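Putative deoxyribonuclease yjjV (Escherichia coli, PDB 1ZZM) is a TatD-family metal-dependent hydrolase that binds a pair of zinc ions at its active site and probably cleaves ester bonds, consistent with a deoxyribonuclease. Local coordinates at residues T137-A142 against S162-E167. Residues are numbered along the deposited sequence; the frame is centred on the assembly and turned at random.
Sequences THDKLA and SLQQAE
The amide of Q165 bridges H138 and D139 across the first turns of two helices. Its NE2 donates to D139 OD1 at 3.2 Å, nearly straight and within the amide plane, but meets the carboxylate from above its plane. At its other end OE1 accepts a weak bond from H138 ND1 (3.3 Å) at the ring edge, ring and amide planes 83° apart. S162 N also donates to OE1 (3.0 Å), and Q165 N to S162 OG, a capping box tying the amide to its own helix start. A water donates to D139 OD1 (2.7 Å) and accepts from Q164 NE2; another lies between OD1 and Q164 OE1. Q165 CG stands beside its backbone N (chi1 -69°) and the extended chain beyond brings NE2 3.6 Å from H138 CB. With an alanine here, D139 OD1 would probably be left to its waters, and H138 ND1 and S162 N would lose the acceptor they share. F159 stacks on the H138 ring. Helices 138-148 and 163-171, nearly parallel here with axes 10.2 Å apart, follow adjacent parallel strands 130-135 and 154-156 of the TIM-barrel-type fold; H133 on the first and H157 just past the second share a zinc ion.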
ATOM      1  N   THR A 137      -4.465   1.512  14.848  1.00 16.00           N
ATOM      2  CA  THR A 137      -5.663   2.318  14.590  1.00 13.94           C
ATOM      3  C   THR A 137      -6.688   1.546  13.753  1.00 13.47           C
ATOM      4  O   THR A 137      -7.572   2.152  13.132  1.00 12.65           O
ATOM      5  CB  THR A 137      -5.263   3.584  13.779  1.00 13.52           C
ATOM      6  OG1 THR A 137      -4.498   3.180  12.635  1.00 11.87           O
ATOM      7  CG2 THR A 137      -4.384   4.499  14.620  1.00 12.55           C
ATOM      8  N   HIS A 138      -6.607   0.217  13.741  1.00 13.16           N
ATOM      9  CA  HIS A 138      -7.550  -0.529  12.873  1.00 11.29           C
ATOM     10  C   HIS A 138      -9.042  -0.316  13.147  1.00 13.35           C
ATOM     11  O   HIS A 138      -9.833  -0.173  12.206  1.00 11.90           O
ATOM     12  CB  HIS A 138      -7.240  -2.025  12.917  1.00 12.19           C
ATOM     13  CG  HIS A 138      -5.918  -2.368  12.303  1.00 13.90           C
ATOM     14  ND1 HIS A 138      -5.176  -3.468  12.687  1.00 16.67           N
ATOM     15  CD2 HIS A 138      -5.171  -1.711  11.384  1.00 12.04           C
ATOM     16  CE1 HIS A 138      -4.024  -3.468  12.035  1.00 13.85           C
ATOM     17  NE2 HIS A 138      -3.996  -2.411  11.239  1.00 19.23           N
ATOM     18  N   ASP A 139      -9.427  -0.318  14.421  1.00 13.34           N
ATOM     19  CA  ASP A 139     -10.820  -0.142  14.792  1.00 13.87           C
ATOM     20  C   ASP A 139     -11.335   1.237  14.362  1.00 14.34           C
ATOM     21  O   ASP A 139     -12.389   1.346  13.758  1.00 14.87           O
ATOM     22  CB  ASP A 139     -10.983  -0.319  16.308  1.00 16.39           C
ATOM     23  CG  ASP A 139     -10.624  -1.728  16.777  1.00 20.92           C
ATOM     24  OD1 ASP A 139     -10.491  -2.665  15.952  1.00 20.05           O
ATOM     25  OD2 ASP A 139     -10.469  -1.903  18.000  1.00 25.53           O
ATOM     26  N   LYS A 140     -10.576   2.280  14.664  1.00 14.27           N
ATOM     27  CA  LYS A 140     -10.964   3.638  14.299  1.00 17.15           C
ATOM     28  C   LYS A 140     -11.006   3.802  12.794  1.00 15.62           C
ATOM     29  O   LYS A 140     -11.945   4.387  12.262  1.00 12.99           O
ATOM     30  CB  LYS A 140      -9.988   4.649  14.906  1.00 17.76           C
ATOM     31  CG  LYS A 140     -10.290   4.979  16.367  1.00 24.95           C
ATOM     32  CD  LYS A 140     -11.637   5.713  16.467  1.00 27.12           C
ATOM     33  CE  LYS A 140     -11.890   6.267  17.856  1.00 31.95           C
ATOM     34  NZ  LYS A 140     -13.279   6.820  17.964  1.00 32.16           N
ATOM     35  N   LEU A 141     -10.007   3.257  12.100  1.00 12.67           N
ATOM     36  CA  LEU A 141      -9.972   3.383  10.645  1.00 12.63           C
ATOM     37  C   LEU A 141     -11.207   2.705  10.073  1.00 12.28           C
ATOM     38  O   LEU A 141     -11.874   3.262   9.216  1.00 10.25           O
ATOM     39  CB  LEU A 141      -8.696   2.747  10.069  1.00 12.52           C
ATOM     40  CG  LEU A 141      -8.672   2.747   8.533  1.00 14.61           C
ATOM     41  CD1 LEU A 141      -8.754   4.193   8.033  1.00 10.00           C
ATOM     42  CD2 LEU A 141      -7.399   2.073   8.020  1.00 13.27           C
ATOM     43  N   ALA A 142     -11.523   1.513  10.571  1.00 12.12           N
ATOM     44  CA  ALA A 142     -12.718   0.802  10.090  1.00 13.41           C
ATOM     45  C   ALA A 142     -14.001   1.620  10.338  1.00 15.98           C
ATOM     46  O   ALA A 142     -14.936   1.604   9.521  1.00 12.44           O
ATOM     47  CB  ALA A 142     -12.843  -0.561  10.775  1.00 13.98           C
ATOM     48  N   SER A 162      -5.339  -8.449  14.343  1.00 17.69           N
ATOM     49  CA  SER A 162      -6.197  -9.594  14.618  1.00 16.45           C
ATOM     50  C   SER A 162      -7.065 -10.046  13.449  1.00 14.36           C
ATOM     51  O   SER A 162      -7.303  -9.321  12.481  1.00 14.21           O
ATOM     52  CB  SER A 162      -7.119  -9.272  15.802  1.00 16.92           C
ATOM     53  OG  SER A 162      -8.139  -8.354  15.414  1.00 17.54           O
ATOM     54  N   LEU A 163      -7.550 -11.265  13.559  1.00 12.47           N
ATOM     55  CA  LEU A 163      -8.419 -11.793  12.523  1.00 13.75           C
ATOM     56  C   LEU A 163      -9.680 -10.935  12.454  1.00 13.74           C
ATOM     57  O   LEU A 163     -10.168 -10.622  11.363  1.00 15.28           O
ATOM     58  CB  LEU A 163      -8.786 -13.233  12.853  1.00 16.07           C
ATOM     59  CG  LEU A 163      -9.662 -13.931  11.825  1.00 17.97           C
ATOM     60  CD1 LEU A 163      -8.991 -13.871  10.512  1.00 21.70           C
ATOM     61  CD2 LEU A 163      -9.891 -15.374  12.230  1.00 20.53           C
ATOM     62  N   GLN A 164     -10.242 -10.573  13.610  1.00 13.09           N
ATOM     63  CA  GLN A 164     -11.460  -9.737  13.558  1.00 12.77           C
ATOM     64  C   GLN A 164     -11.210  -8.409  12.846  1.00 12.30           C
ATOM     65  O   GLN A 164     -12.053  -7.931  12.081  1.00 13.05           O
ATOM     66  CB  GLN A 164     -12.041  -9.494  14.968  1.00 16.16           C
ATOM     67  CG  GLN A 164     -13.191  -8.464  14.997  1.00 14.85           C
ATOM     68  CD  GLN A 164     -12.680  -7.034  15.129  1.00 16.29           C
ATOM     69  OE1 GLN A 164     -13.254  -6.094  14.570  1.00 19.16           O
ATOM     70  NE2 GLN A 164     -11.612  -6.864  15.878  1.00 15.87           N
ATOM     71  N   GLN A 165     -10.044  -7.813  13.061  1.00 11.90           N
ATOM     72  CA  GLN A 165      -9.776  -6.536  12.407  1.00 12.38           C
ATOM     73  C   GLN A 165      -9.660  -6.702  10.905  1.00 14.49           C
ATOM     74  O   GLN A 165     -10.193  -5.882  10.156  1.00 11.63           O
ATOM     75  CB  GLN A 165      -8.511  -5.898  12.979  1.00 11.09           C
ATOM     76  CG  GLN A 165      -8.734  -5.438  14.411  1.00 14.25           C
ATOM     77  CD  GLN A 165      -7.460  -5.027  15.093  1.00 17.16           C
ATOM     78  OE1 GLN A 165      -6.377  -5.636  14.873  1.00 13.41           O
ATOM     79  NE2 GLN A 165      -7.565  -4.001  15.959  1.00 15.05           N
ATOM     80  N   ALA A 166      -8.985  -7.765  10.464  1.00 12.81           N
ATOM     81  CA  ALA A 166      -8.849  -8.032   9.029  1.00 12.48           C
ATOM     82  C   ALA A 166     -10.193  -8.321   8.398  1.00 12.81           C
ATOM     83  O   ALA A 166     -10.536  -7.740   7.365  1.00 13.08           O
ATOM     84  CB  ALA A 166      -7.905  -9.205   8.788  1.00  8.00           C
ATOM     85  N   GLU A 167     -10.966  -9.216   9.015  1.00 11.91           N
ATOM     86  CA  GLU A 167     -12.277  -9.572   8.473  1.00 12.29           C
ATOM     87  C   GLU A 167     -13.197  -8.362   8.395  1.00 13.53           C
ATOM     88  O   GLU A 167     -13.948  -8.225   7.440  1.00 14.56           O
ATOM     89  CB  GLU A 167     -12.933 -10.680   9.303  1.00 10.76           C
ATOM     90  CG  GLU A 167     -12.121 -11.970   9.332  1.00 19.61           C
ATOM     91  CD  GLU A 167     -12.859 -13.103  10.041  1.00 24.67           C
ATOM     92  OE1 GLU A 167     -13.554 -12.827  11.042  1.00 27.71           O
ATOM     93  OE2 GLU A 167     -12.729 -14.263   9.599  1.00 25.62           O
TER
HETATM   94  O   HOH W   1     -10.541  -3.402  11.583  1.00 12.72           O
HETATM   95  O   HOH W   2     -11.981  -3.338  13.920  1.00 19.04           O
HETATM   96  O   HOH W   3     -11.061  -4.821  17.526  1.00 30.97           O